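PDB 1SGL: trichomaglin from Trichosanthes lepiniana, which is an S-like ribonuclease of the RNase T2 family and probably cleaves single-stranded RNA. Local coordinates for residues G73-Y78 against K122-F127. Sequence-based numbering, arbitrary orientation.
Sequences GKLVEY and KTLKLF
Tyr-78 and Phe-127 form the aromatic part of this contact. CE2 of Phe-127 lies 3.6 Å from CD2 of Tyr-78, and the same Phe-127 CE2 is 3.9 Å from Tyr-78 CG, so one rim carbon bears on the root of the tyrosine ring. With the planes inclined at 47° and the centroids 5.5 Å apart, the rings meet obliquely. Phe-127 reaches across because its CG stands anti to the backbone N (chi1 178°). Over one face of the tyrosine ring, offset toward the rim, sits CD of Glu-77. Replacing Tyr-78 by an alanine would probably leave Phe-127 CE2 without its aromatic partner and open a gap between the helices.

The aliphatic part centres on Leu-124, whose CD1 does the touching: it meets CD2 of Leu-75 at 4.0 Å, the two side chains crossing nearly at right angles, and lies 4.2 Å from CB of Lys-74. Lysine thus contributes the start of its aliphatic chain.

No hydrogen bond joins the segments, and the axes of the two short segments come no nearer than 11.5 Å, a separation bridged by side chains alone. Ile-42 of strand 40-47 touches both Leu-124 and Phe-127, while its backbone bonds to that of Tyr-78. The axes of segments 73-78 and 122-127 run at 56° to each other, and this apolar helix-helix packing joins helix 72-78 to helix 116-129 beside the central antiparallel sheet of the alpha+beta RNase T2 fold.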
ATOM      1  N   GLY A  73       9.577   7.331  12.206  1.00 27.99           N
ATOM      2  CA  GLY A  73       8.292   7.471  12.867  1.00 26.06           C
ATOM      3  C   GLY A  73       7.139   7.307  11.901  1.00 26.76           C
ATOM      4  O   GLY A  73       6.163   6.627  12.196  1.00 26.90           O
ATOM      5  N   LYS A  74       7.260   7.923  10.732  1.00 26.09           N
ATOM      6  CA  LYS A  74       6.217   7.840   9.726  1.00 26.66           C
ATOM      7  C   LYS A  74       6.081   6.434   9.148  1.00 25.00           C
ATOM      8  O   LYS A  74       4.973   5.985   8.886  1.00 24.36           O
ATOM      9  CB  LYS A  74       6.485   8.872   8.629  1.00 27.90           C
ATOM     10  CG  LYS A  74       6.505  10.297   9.184  1.00 32.27           C
ATOM     11  CD  LYS A  74       6.895  11.349   8.145  1.00 35.46           C
ATOM     12  CE  LYS A  74       5.782  11.582   7.144  1.00 37.92           C
ATOM     13  NZ  LYS A  74       6.034  12.815   6.350  1.00 41.46           N
ATOM     14  N   LEU A  75       7.197   5.730   8.971  1.00 24.22           N
ATOM     15  CA  LEU A  75       7.137   4.374   8.431  1.00 24.25           C
ATOM     16  C   LEU A  75       6.446   3.415   9.391  1.00 23.25           C
ATOM     17  O   LEU A  75       5.654   2.580   8.973  1.00 21.97           O
ATOM     18  CB  LEU A  75       8.539   3.840   8.106  1.00 23.77           C
ATOM     19  CG  LEU A  75       9.265   4.501   6.928  1.00 26.77           C
ATOM     20  CD1 LEU A  75      10.617   3.822   6.704  1.00 24.22           C
ATOM     21  CD2 LEU A  75       8.406   4.391   5.680  1.00 25.17           C
ATOM     22  N   VAL A  76       6.752   3.535  10.679  1.00 23.83           N
ATOM     23  CA  VAL A  76       6.153   2.665  11.684  1.00 25.21           C
ATOM     24  C   VAL A  76       4.643   2.877  11.763  1.00 25.84           C
ATOM     25  O   VAL A  76       3.880   1.938  11.960  1.00 25.39           O
ATOM     26  CB  VAL A  76       6.781   2.918  13.074  1.00 26.44           C
ATOM     27  CG1 VAL A  76       5.944   2.263  14.165  1.00 28.06           C
ATOM     28  CG2 VAL A  76       8.200   2.361  13.103  1.00 27.73           C
ATOM     29  N   GLU A  77       4.213   4.117  11.582  1.00 25.91           N
ATOM     30  CA  GLU A  77       2.796   4.414  11.654  1.00 27.90           C
ATOM     31  C   GLU A  77       2.049   4.149  10.342  1.00 26.33           C
ATOM     32  O   GLU A  77       0.962   3.575  10.348  1.00 23.66           O
ATOM     33  CB  GLU A  77       2.589   5.873  12.058  1.00 30.57           C
ATOM     34  CG  GLU A  77       1.240   6.123  12.715  1.00 36.44           C
ATOM     35  CD  GLU A  77       0.765   7.551  12.549  1.00 38.23           C
ATOM     36  OE1 GLU A  77       1.573   8.487  12.762  1.00 40.00           O
ATOM     37  OE2 GLU A  77      -0.425   7.729  12.210  1.00 40.86           O
ATOM     38  N   TYR A  78       2.635   4.552   9.219  1.00 23.52           N
ATOM     39  CA  TYR A  78       1.962   4.392   7.932  1.00 23.36           C
ATOM     40  C   TYR A  78       2.390   3.235   7.041  1.00 22.03           C
ATOM     41  O   TYR A  78       1.710   2.924   6.064  1.00 20.91           O
ATOM     42  CB  TYR A  78       2.084   5.694   7.147  1.00 25.57           C
ATOM     43  CG  TYR A  78       1.463   6.863   7.862  1.00 26.97           C
ATOM     44  CD1 TYR A  78       2.226   7.967   8.222  1.00 28.56           C
ATOM     45  CD2 TYR A  78       0.107   6.866   8.174  1.00 28.81           C
ATOM     46  CE1 TYR A  78       1.658   9.053   8.874  1.00 30.74           C
ATOM     47  CE2 TYR A  78      -0.475   7.947   8.828  1.00 31.92           C
ATOM     48  CZ  TYR A  78       0.310   9.037   9.174  1.00 32.94           C
ATOM     49  OH  TYR A  78      -0.256  10.112   9.822  1.00 36.74           O
ATOM     50  N   LYS A 122       9.540   9.730  -1.578  1.00 25.66           N
ATOM     51  CA  LYS A 122       8.511   9.844  -2.608  1.00 26.14           C
ATOM     52  C   LYS A 122       7.264   9.038  -2.274  1.00 24.58           C
ATOM     53  O   LYS A 122       6.142   9.498  -2.475  1.00 24.12           O
ATOM     54  CB  LYS A 122       9.042   9.370  -3.959  1.00 27.91           C
ATOM     55  CG  LYS A 122       8.487  10.175  -5.111  1.00 32.19           C
ATOM     56  CD  LYS A 122       9.085  11.577  -5.070  1.00 35.46           C
ATOM     57  CE  LYS A 122       8.267  12.569  -5.870  1.00 37.48           C
ATOM     58  NZ  LYS A 122       6.923  12.767  -5.260  1.00 40.26           N
ATOM     59  N   THR A 123       7.459   7.825  -1.781  1.00 23.07           N
ATOM     60  CA  THR A 123       6.328   6.985  -1.440  1.00 21.90           C
ATOM     61  C   THR A 123       5.476   7.628  -0.344  1.00 21.17           C
ATOM     62  O   THR A 123       4.252   7.636  -0.430  1.00 19.76           O
ATOM     63  CB  THR A 123       6.796   5.590  -1.000  1.00 21.53           C
ATOM     64  OG1 THR A 123       7.499   4.962  -2.087  1.00 20.98           O
ATOM     65  CG2 THR A 123       5.598   4.727  -0.609  1.00 20.61           C
ATOM     66  N   LEU A 124       6.125   8.184   0.674  1.00 22.05           N
ATOM     67  CA  LEU A 124       5.402   8.834   1.765  1.00 23.33           C
ATOM     68  C   LEU A 124       4.710  10.122   1.307  1.00 24.02           C
ATOM     69  O   LEU A 124       3.585  10.413   1.723  1.00 23.29           O
ATOM     70  CB  LEU A 124       6.356   9.133   2.926  1.00 23.37           C
ATOM     71  CG  LEU A 124       6.762   7.889   3.727  1.00 23.46           C
ATOM     72  CD1 LEU A 124       7.871   8.234   4.709  1.00 24.42           C
ATOM     73  CD2 LEU A 124       5.544   7.347   4.469  1.00 22.21           C
ATOM     74  N   LYS A 125       5.374  10.888   0.448  1.00 24.04           N
ATOM     75  CA  LYS A 125       4.789  12.127  -0.055  1.00 26.40           C
ATOM     76  C   LYS A 125       3.499  11.835  -0.805  1.00 25.16           C
ATOM     77  O   LYS A 125       2.496  12.515  -0.606  1.00 25.91           O
ATOM     78  CB  LYS A 125       5.758  12.851  -0.996  1.00 29.07           C
ATOM     79  CG  LYS A 125       6.932  13.519  -0.301  1.00 34.08           C
ATOM     80  CD  LYS A 125       7.938  14.104  -1.309  1.00 37.86           C
ATOM     81  CE  LYS A 125       7.330  15.221  -2.155  1.00 41.15           C
ATOM     82  NZ  LYS A 125       6.168  14.788  -2.991  1.00 43.13           N
ATOM     83  N   LEU A 126       3.531  10.824  -1.671  1.00 24.09           N
ATOM     84  CA  LEU A 126       2.350  10.466  -2.444  1.00 24.17           C
ATOM     85  C   LEU A 126       1.209  10.004  -1.552  1.00 22.83           C
ATOM     86  O   LEU A 126       0.060  10.347  -1.791  1.00 22.21           O
ATOM     87  CB  LEU A 126       2.680   9.371  -3.461  1.00 23.96           C
ATOM     88  CG  LEU A 126       3.564   9.810  -4.630  1.00 25.31           C
ATOM     89  CD1 LEU A 126       3.823   8.624  -5.546  1.00 25.37           C
ATOM     90  CD2 LEU A 126       2.880  10.932  -5.388  1.00 25.32           C
ATOM     91  N   PHE A 127       1.530   9.224  -0.525  1.00 22.73           N
ATOM     92  CA  PHE A 127       0.513   8.730   0.392  1.00 24.02           C
ATOM     93  C   PHE A 127      -0.185   9.884   1.115  1.00 24.88           C
ATOM     94  O   PHE A 127      -1.409   9.887   1.244  1.00 25.12           O
ATOM     95  CB  PHE A 127       1.140   7.795   1.427  1.00 23.82           C
ATOM     96  CG  PHE A 127       0.168   7.280   2.457  1.00 23.71           C
ATOM     97  CD1 PHE A 127      -0.709   6.245   2.150  1.00 23.56           C
ATOM     98  CD2 PHE A 127       0.143   7.823   3.740  1.00 23.46           C
ATOM     99  CE1 PHE A 127      -1.597   5.753   3.106  1.00 23.95           C
ATOM    100  CE2 PHE A 127      -0.742   7.341   4.705  1.00 23.88           C
ATOM    101  CZ  PHE A 127      -1.615   6.302   4.388  1.00 23.68           C
TER